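Ethylbenzene dehydrogenase alpha-subunit (Aromatoleum aromaticum, PDB 2IVF) belongs to the molybdopterin oxidoreductases and carries a molybdenum atom, an iron/sulfur cluster, the guanosine dinucleotide ligand MGD and the guanylate ester ligand MD1. Local coordinates at residues Cys901-Arg906 with His924-Trp929; Phe359-Gly364 with Gly384-Arg389; Gly275-Val280 with Ile428-Arg433. All coordinates share one frame; numbering follows the deposited sequence.

Contact 3, Gly275-Val280 with Ile428-Arg433, is the buried one of the three, joining a strand of a parallel sheet to a helix; contacts 1 and 2 are only partly buried. Their chemistry follows their place. Contact 1 fastens a loop to a strand with a salt bridge and two waters, contact 2 depends on a phenylalanine stack without any hydrogen bond across it, and contact 3 sets an apolar pair beside two carboxylates that share a lysine. No element is shared. The beta-subunit touches contacts 1 and 3 but not contact 2. The centres of contacts 2 and 3 are about 37 Å apart, whereas contact 1, in the dinucleotide-binding domain, has its centre about 63 Å from that of contact 2.

Contact 1. Residues Cys901-Arg906 with His924-Trp929; sequences CEIMVR and HQYKGW
The Tyr926 ring meets the strand in two ways: the carbonyl O of Glu902 lies at its edge, near the ring plane, 3.8 Å from Tyr926 CD2, and the end of Ile903 approaches obliquely, with CD1 at 4.0 Å from Tyr926 CE2. The Ile903 and Tyr926 side chains run side by side in the same direction. With chi1 at -164°, CG1 of Ile903 is trans to the backbone N, and the extended branch carries CD1 to the ring. Within the loop, the Trp929 ring has CB of His924 over the centre of one face.

Beside the tyrosine, Glu902 and Lys927 form a salt bridge, Lys927 NZ donating to Glu902 OE2 at 2.8 Å. The ammonium comes from above the carboxylate plane, 40° out of it, and the lysine CD also packs against the acid, 3.4 Å from Glu902 CD. The other oxygen, OE1, is bound by Lys893 of strand 891-895, so the carboxylate bridges two lysines, which would probably stabilise its charge.

The backbones do not pair directly; two waters join them. Water 1 donates to Glu902 O at 2.6 Å and accepts from Lys927 N, while water 2 accepts from Glu902 N at 2.9 Å and lies 2.7 Å from Lys927 O. The beta-subunit borders the loop as well, where its Val111 O accepts from Trp929 NE1. Strand and loop both lie in the molybdopterin dinucleotide-binding domain, of the double-psi beta-barrel clan, where waters and a salt bridge tie the loop to strand 900-908, with the Tyr926 side chain about 8 Å from the bound guanylate ester ligand MD1.

Contact 2. Residues Phe359-Gly364 with Gly384-Arg389; sequences FDEKAG and GTFSAR
Phe386 and Phe359 bury the most surface here, and they do so as a face-to-face stack. The ring centroids are 4.0 Å apart and the planes are inclined by only 15°, which rules out a T-shaped pair. Overlap is not the same on both rings: CD1 of Phe386 sits over the centre of the Phe359 ring, whereas CD1 of Phe359 lies toward the rim of the Phe386 ring. The closest atoms are Phe359 CD1 and Phe386 CE1, at 3.5 Å.

Each benzylic CB also covers the partner ring in a CH-pi contact. CB of Phe359 is 4.3 Å from the Phe386 centroid and 13° off its normal; CB of Phe386 stands over the Phe359 face at a larger tilt. The first torsions differ: CG of Phe359 turns away from its backbone N, while that of Phe386 turns away from its carbonyl carbon (chi1 -52°), and these settings bring the two rings over one another from separate strands.

Glu361 contributes a smaller apolar contact, its CG meeting Phe386 CE1 obliquely at 4.3 Å.

Phe359 lies next to the end of strand 356-360, which pairs antiparallel with strand 365-369; Phe386 belongs to the outer strand 385-389 of another antiparallel sheet, bonded to strand 395-400. The stack therefore joins the two small sheets, and Ala381, in a loop, touches both phenylalanine side chains.

Contact 3. Residues Gly275-Val280 with Ile428-Arg433; sequences GAEVVV and IRELGR
Apolar packing carries the larger part of this contact. CG2 of Val279, on the strand, meets CD2 of Leu431, on the helix, at 4.0 Å, and the two side chains pass alongside each other, pointing opposite ways. A chi1 of -69° sets CG of Leu431 beside its backbone N, and although its CB does not aim directly at the strand, CD2 at the end of the chain reaches the valine. Their CA atoms form the closest backbone pair of the two segments, yet they remain 9.3 Å apart, so side chains alone span the gap. Leu431 also rests on Leu294 and Val296 of the adjoining strand 294-296, while Val279 touches Leu249 and Phe251 on strand 249-253.

The charged part pairs two acids. OE2 of Glu277 and OE2 of Glu430 are 3.9 Å apart, with the carboxylate planes turned by 54° and the extended side chains crossing at a slant. Taken alone, this approach of like charges would be unfavourable, but Lys434 NZ forms salt bridges to both OE2 atoms, and Arg279 of the beta-subunit makes another to Glu430 and a long, weak ion pair with Glu277. The cations probably offset the repulsion and help to keep both acids ionised. The bond to Arg279 of the beta-subunit places this charged end at the subunit interface.

No backbone bond crosses the contact: the helix bonds within itself, Gly432 N to Ile428 O at 2.8 Å, and the strand to its sheet neighbours. Gly275 closes the preceding helix 265-274 in a Schellman motif before the chain enters strand 277-281. Helix 425-437 covers a parallel sheet of strand order 3-2-1-4, a Rossmann-like alpha/beta layout, here with the Val279 side chain about 9 Å from the bound guanosine dinucleotide ligand MGD.

Contact 1. Residues Cys901-Arg906 with His924-Trp929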
# COMPACT_ATOMS: atom_id res chain seq x y z
N CYS A 901 11.04 11.48 18.63
CA CYS A 901 9.76 10.83 18.54
C CYS A 901 9.90 9.42 19.06
O CYS A 901 11.02 8.97 19.31
CB CYS A 901 9.29 10.82 17.12
SG CYS A 901 10.31 9.80 16.02
N GLU A 902 8.78 8.77 19.32
CA GLU A 902 8.80 7.41 19.84
C GLU A 902 8.06 6.59 18.84
O GLU A 902 7.02 7.01 18.35
CB GLU A 902 8.09 7.36 21.18
CG GLU A 902 8.02 5.98 21.78
CD GLU A 902 7.67 5.99 23.26
OE1 GLU A 902 7.95 6.99 23.98
OE2 GLU A 902 7.12 4.96 23.71
N ILE A 903 8.60 5.40 18.55
CA ILE A 903 8.10 4.55 17.50
C ILE A 903 8.41 3.11 17.84
O ILE A 903 9.40 2.85 18.54
CB ILE A 903 8.77 4.98 16.19
CG1 ILE A 903 8.04 4.41 14.99
CG2 ILE A 903 10.26 4.67 16.26
CD1 ILE A 903 8.41 5.15 13.66
N MET A 904 7.54 2.20 17.43
CA MET A 904 7.75 0.76 17.61
C MET A 904 8.81 0.26 16.66
O MET A 904 8.85 0.66 15.50
CB MET A 904 6.46 -0.01 17.39
CG MET A 904 6.66 -1.56 17.34
SD MET A 904 5.11 -2.43 17.20
CE MET A 904 4.51 -2.40 18.90
N VAL A 905 9.62 -0.69 17.12
CA VAL A 905 10.75 -1.17 16.37
C VAL A 905 10.39 -2.49 15.69
O VAL A 905 9.79 -3.39 16.29
CB VAL A 905 11.98 -1.39 17.26
CG1 VAL A 905 13.14 -2.07 16.46
CG2 VAL A 905 12.45 -0.06 17.84
N ARG A 906 10.72 -2.54 14.42
CA ARG A 906 10.80 -3.80 13.67
C ARG A 906 12.27 -4.08 13.40
O ARG A 906 12.95 -3.25 12.84
CB ARG A 906 10.08 -3.62 12.36
CG ARG A 906 10.41 -4.69 11.29
CD ARG A 906 9.44 -4.61 10.13
NE ARG A 906 8.18 -5.22 10.46
CZ ARG A 906 6.98 -4.74 10.17
NH1 ARG A 906 6.83 -3.58 9.56
NH2 ARG A 906 5.93 -5.42 10.56
N HIS A 924 -0.97 11.76 14.27
CA HIS A 924 -1.71 11.37 15.47
C HIS A 924 -1.74 9.84 15.66
O HIS A 924 -2.49 9.29 16.52
CB HIS A 924 -3.09 12.02 15.53
CG HIS A 924 -3.97 11.76 14.35
ND1 HIS A 924 -3.55 11.11 13.21
CD2 HIS A 924 -5.26 12.12 14.12
CE1 HIS A 924 -4.54 11.05 12.35
NE2 HIS A 924 -5.59 11.65 12.88
N GLN A 925 -0.92 9.14 14.87
CA GLN A 925 -0.62 7.73 15.15
C GLN A 925 0.59 7.55 16.08
O GLN A 925 0.93 6.41 16.47
CB GLN A 925 -0.33 6.97 13.86
CG GLN A 925 -1.45 7.00 12.85
CD GLN A 925 -1.15 6.13 11.66
OE1 GLN A 925 -0.73 6.62 10.58
NE2 GLN A 925 -1.36 4.84 11.83
N TYR A 926 1.21 8.66 16.46
CA TYR A 926 2.38 8.63 17.29
C TYR A 926 2.09 9.21 18.65
O TYR A 926 1.31 10.16 18.81
CB TYR A 926 3.48 9.54 16.75
CG TYR A 926 4.11 9.18 15.43
CD1 TYR A 926 3.46 9.48 14.22
CD2 TYR A 926 5.38 8.64 15.37
CE1 TYR A 926 4.04 9.22 13.01
CE2 TYR A 926 5.97 8.34 14.16
CZ TYR A 926 5.33 8.68 13.00
OH TYR A 926 5.95 8.43 11.80
N LYS A 927 2.84 8.69 19.62
CA LYS A 927 2.80 9.22 20.98
C LYS A 927 3.14 10.70 20.96
O LYS A 927 4.09 11.14 20.31
CB LYS A 927 3.77 8.45 21.87
CG LYS A 927 3.27 7.05 22.16
CD LYS A 927 4.25 6.20 22.98
CE LYS A 927 3.80 4.72 22.98
NZ LYS A 927 4.52 3.82 23.92
N GLY A 928 2.28 11.48 21.60
CA GLY A 928 2.45 12.93 21.66
C GLY A 928 2.19 13.56 20.31
O GLY A 928 2.41 14.75 20.14
N TRP A 929 1.70 12.76 19.35
CA TRP A 929 1.55 13.21 17.96
C TRP A 929 2.82 13.84 17.38
O TRP A 929 2.76 14.78 16.56
CB TRP A 929 0.41 14.23 17.79
CG TRP A 929 -0.91 13.78 18.24
CD1 TRP A 929 -1.21 12.78 19.09
CD2 TRP A 929 -2.14 14.43 17.91
NE1 TRP A 929 -2.58 12.72 19.27
CE2 TRP A 929 -3.16 13.72 18.56
CE3 TRP A 929 -2.47 15.49 17.08
CZ2 TRP A 929 -4.52 14.07 18.44
CZ3 TRP A 929 -3.81 15.84 16.96
CH2 TRP A 929 -4.81 15.13 17.63
O HOH W 1 4.56 6.48 18.99
O HOH W 2 6.36 10.30 19.06

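Contact 2. Residues Phe359-Gly364 with Gly384-Arg389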
# COMPACT_ATOMS: atom_id res chain seq x y z
N PHE A 359 35.61 20.61 -31.34
CA PHE A 359 36.88 20.63 -32.04
C PHE A 359 36.79 19.59 -33.14
O PHE A 359 36.36 18.46 -32.89
CB PHE A 359 38.06 20.35 -31.13
CG PHE A 359 39.38 20.71 -31.76
CD1 PHE A 359 40.07 19.80 -32.53
CD2 PHE A 359 39.87 21.99 -31.63
CE1 PHE A 359 41.27 20.13 -33.15
CE2 PHE A 359 41.08 22.35 -32.25
CZ PHE A 359 41.77 21.40 -33.01
N ASP A 360 37.21 20.00 -34.34
CA ASP A 360 37.30 19.10 -35.49
C ASP A 360 38.76 18.76 -35.69
O ASP A 360 39.53 19.61 -36.14
CB ASP A 360 36.72 19.75 -36.75
CG ASP A 360 36.65 18.78 -37.91
OD1 ASP A 360 37.23 17.68 -37.82
OD2 ASP A 360 36.00 19.10 -38.93
N GLU A 361 39.12 17.53 -35.36
CA GLU A 361 40.50 17.08 -35.36
C GLU A 361 41.02 17.00 -36.79
O GLU A 361 42.14 17.45 -37.06
CB GLU A 361 40.64 15.72 -34.65
CG GLU A 361 40.44 15.80 -33.13
CD GLU A 361 40.08 14.46 -32.46
OE1 GLU A 361 38.96 13.90 -32.70
OE2 GLU A 361 40.91 13.98 -31.64
N LYS A 362 40.19 16.47 -37.69
CA LYS A 362 40.54 16.41 -39.11
C LYS A 362 40.78 17.82 -39.64
O LYS A 362 41.81 18.08 -40.28
CB LYS A 362 39.42 15.77 -39.94
CG LYS A 362 39.02 14.37 -39.52
CD LYS A 362 40.02 13.31 -39.96
CE LYS A 362 39.43 11.90 -39.73
NZ LYS A 362 39.79 10.93 -40.81
N ALA A 363 39.86 18.72 -39.36
CA ALA A 363 40.01 20.10 -39.81
C ALA A 363 41.13 20.83 -39.05
O ALA A 363 41.68 21.81 -39.57
CB ALA A 363 38.69 20.85 -39.68
N GLY A 364 41.48 20.37 -37.86
CA GLY A 364 42.52 21.01 -37.05
C GLY A 364 42.06 22.32 -36.44
O GLY A 364 42.87 23.19 -36.15
N GLY A 384 41.32 15.02 -25.64
CA GLY A 384 42.35 15.95 -26.05
C GLY A 384 42.35 17.30 -25.36
O GLY A 384 41.37 17.74 -24.76
N THR A 385 43.49 17.95 -25.44
CA THR A 385 43.57 19.33 -25.03
C THR A 385 44.09 20.10 -26.22
O THR A 385 45.00 19.66 -26.90
CB THR A 385 44.42 19.50 -23.76
OG1 THR A 385 43.88 18.65 -22.73
CG2 THR A 385 44.35 20.93 -23.27
N PHE A 386 43.44 21.23 -26.49
CA PHE A 386 43.64 21.96 -27.71
C PHE A 386 43.86 23.42 -27.34
O PHE A 386 43.92 23.77 -26.15
CB PHE A 386 42.41 21.82 -28.61
CG PHE A 386 41.99 20.39 -28.86
CD1 PHE A 386 42.59 19.65 -29.88
CD2 PHE A 386 41.00 19.81 -28.10
CE1 PHE A 386 42.21 18.34 -30.12
CE2 PHE A 386 40.62 18.49 -28.33
CZ PHE A 386 41.23 17.75 -29.34
N SER A 387 43.99 24.26 -28.35
CA SER A 387 44.10 25.69 -28.14
C SER A 387 43.13 26.45 -29.04
O SER A 387 42.75 25.96 -30.10
CB SER A 387 45.53 26.17 -28.37
OG SER A 387 46.25 25.27 -29.18
N ALA A 388 42.73 27.63 -28.58
CA ALA A 388 41.91 28.55 -29.35
C ALA A 388 42.45 29.97 -29.18
O ALA A 388 42.84 30.34 -28.07
CB ALA A 388 40.47 28.47 -28.88
N ARG A 389 42.51 30.74 -30.26
CA ARG A 389 42.81 32.17 -30.19
C ARG A 389 41.54 32.95 -29.95
O ARG A 389 40.59 32.85 -30.72
CB ARG A 389 43.44 32.68 -31.49
CG ARG A 389 44.94 32.63 -31.48
CD ARG A 389 45.55 32.92 -32.87
NE ARG A 389 46.90 32.36 -32.96
CZ ARG A 389 47.64 32.31 -34.07
NH1 ARG A 389 47.18 32.80 -35.22
NH2 ARG A 389 48.87 31.78 -34.02

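Contact 3. Residues Gly275-Val280 with Ile428-Arg433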
# COMPACT_ATOMS: atom_id res chain seq x y z
N GLY A 275 13.65 -12.00 -19.81
CA GLY A 275 15.10 -11.99 -19.89
C GLY A 275 15.77 -10.72 -19.43
O GLY A 275 17.01 -10.67 -19.37
N ALA A 276 14.98 -9.70 -19.13
CA ALA A 276 15.50 -8.50 -18.53
C ALA A 276 16.22 -8.76 -17.18
O ALA A 276 15.78 -9.56 -16.34
CB ALA A 276 14.38 -7.40 -18.37
N GLU A 277 17.36 -8.14 -17.01
CA GLU A 277 18.09 -8.22 -15.77
C GLU A 277 17.62 -7.11 -14.87
O GLU A 277 17.64 -5.95 -15.24
CB GLU A 277 19.57 -8.07 -16.07
CG GLU A 277 20.48 -7.95 -14.89
CD GLU A 277 21.91 -8.47 -15.27
OE1 GLU A 277 22.22 -8.60 -16.48
OE2 GLU A 277 22.66 -8.82 -14.35
N VAL A 278 17.17 -7.46 -13.68
CA VAL A 278 16.54 -6.47 -12.79
C VAL A 278 17.46 -6.18 -11.63
O VAL A 278 17.87 -7.08 -10.88
CB VAL A 278 15.16 -6.95 -12.30
CG1 VAL A 278 14.60 -5.99 -11.23
CG2 VAL A 278 14.19 -7.17 -13.54
N VAL A 279 17.74 -4.90 -11.49
CA VAL A 279 18.62 -4.39 -10.49
C VAL A 279 17.87 -3.41 -9.58
O VAL A 279 17.21 -2.49 -10.06
CB VAL A 279 19.80 -3.67 -11.08
CG1 VAL A 279 20.73 -3.22 -9.94
CG2 VAL A 279 20.47 -4.59 -12.17
N VAL A 280 17.98 -3.61 -8.27
CA VAL A 280 17.41 -2.67 -7.30
C VAL A 280 18.58 -2.01 -6.65
O VAL A 280 19.41 -2.69 -6.05
CB VAL A 280 16.49 -3.37 -6.25
CG1 VAL A 280 16.13 -2.44 -5.11
CG2 VAL A 280 15.19 -3.91 -6.92
N ILE A 428 30.19 -2.98 -9.51
CA ILE A 428 30.42 -1.75 -10.26
C ILE A 428 30.92 -2.09 -11.68
O ILE A 428 30.38 -1.60 -12.70
CB ILE A 428 31.41 -0.86 -9.54
CG1 ILE A 428 30.80 -0.37 -8.20
CG2 ILE A 428 31.85 0.31 -10.49
CD1 ILE A 428 31.73 0.62 -7.34
N ARG A 429 31.93 -2.95 -11.76
CA ARG A 429 32.51 -3.30 -13.06
C ARG A 429 31.52 -4.09 -13.91
O ARG A 429 31.35 -3.79 -15.10
CB ARG A 429 33.83 -4.04 -12.90
CG ARG A 429 34.74 -3.89 -14.12
CD ARG A 429 36.17 -4.20 -13.83
NE ARG A 429 36.96 -3.10 -13.31
CZ ARG A 429 37.76 -3.18 -12.24
NH1 ARG A 429 37.86 -4.30 -11.51
NH2 ARG A 429 38.45 -2.11 -11.88
N GLU A 430 30.83 -5.07 -13.31
CA GLU A 430 29.82 -5.83 -14.04
C GLU A 430 28.70 -4.97 -14.62
O GLU A 430 28.33 -5.11 -15.78
CB GLU A 430 29.16 -6.88 -13.15
CG GLU A 430 28.15 -7.75 -13.89
CD GLU A 430 27.54 -8.81 -12.97
OE1 GLU A 430 28.30 -9.32 -12.11
OE2 GLU A 430 26.34 -9.08 -13.12
N LEU A 431 28.15 -4.09 -13.79
CA LEU A 431 27.09 -3.22 -14.23
C LEU A 431 27.55 -2.11 -15.19
O LEU A 431 26.78 -1.70 -16.07
CB LEU A 431 26.30 -2.66 -13.05
CG LEU A 431 25.47 -3.73 -12.32
CD1 LEU A 431 24.85 -3.23 -10.95
CD2 LEU A 431 24.35 -4.33 -13.24
N GLY A 432 28.78 -1.63 -15.02
CA GLY A 432 29.39 -0.72 -16.01
C GLY A 432 29.34 -1.32 -17.40
O GLY A 432 28.92 -0.67 -18.37
N ARG A 433 29.77 -2.57 -17.48
CA ARG A 433 29.87 -3.25 -18.74
C ARG A 433 28.49 -3.55 -19.30
O ARG A 433 28.28 -3.46 -20.52
CB ARG A 433 30.72 -4.53 -18.60
CG ARG A 433 32.16 -4.20 -18.24
CD ARG A 433 32.94 -5.41 -17.85
NE ARG A 433 34.37 -5.12 -17.76
CZ ARG A 433 35.28 -6.02 -17.41
NH1 ARG A 433 34.92 -7.25 -17.04
NH2 ARG A 433 36.56 -5.65 -17.37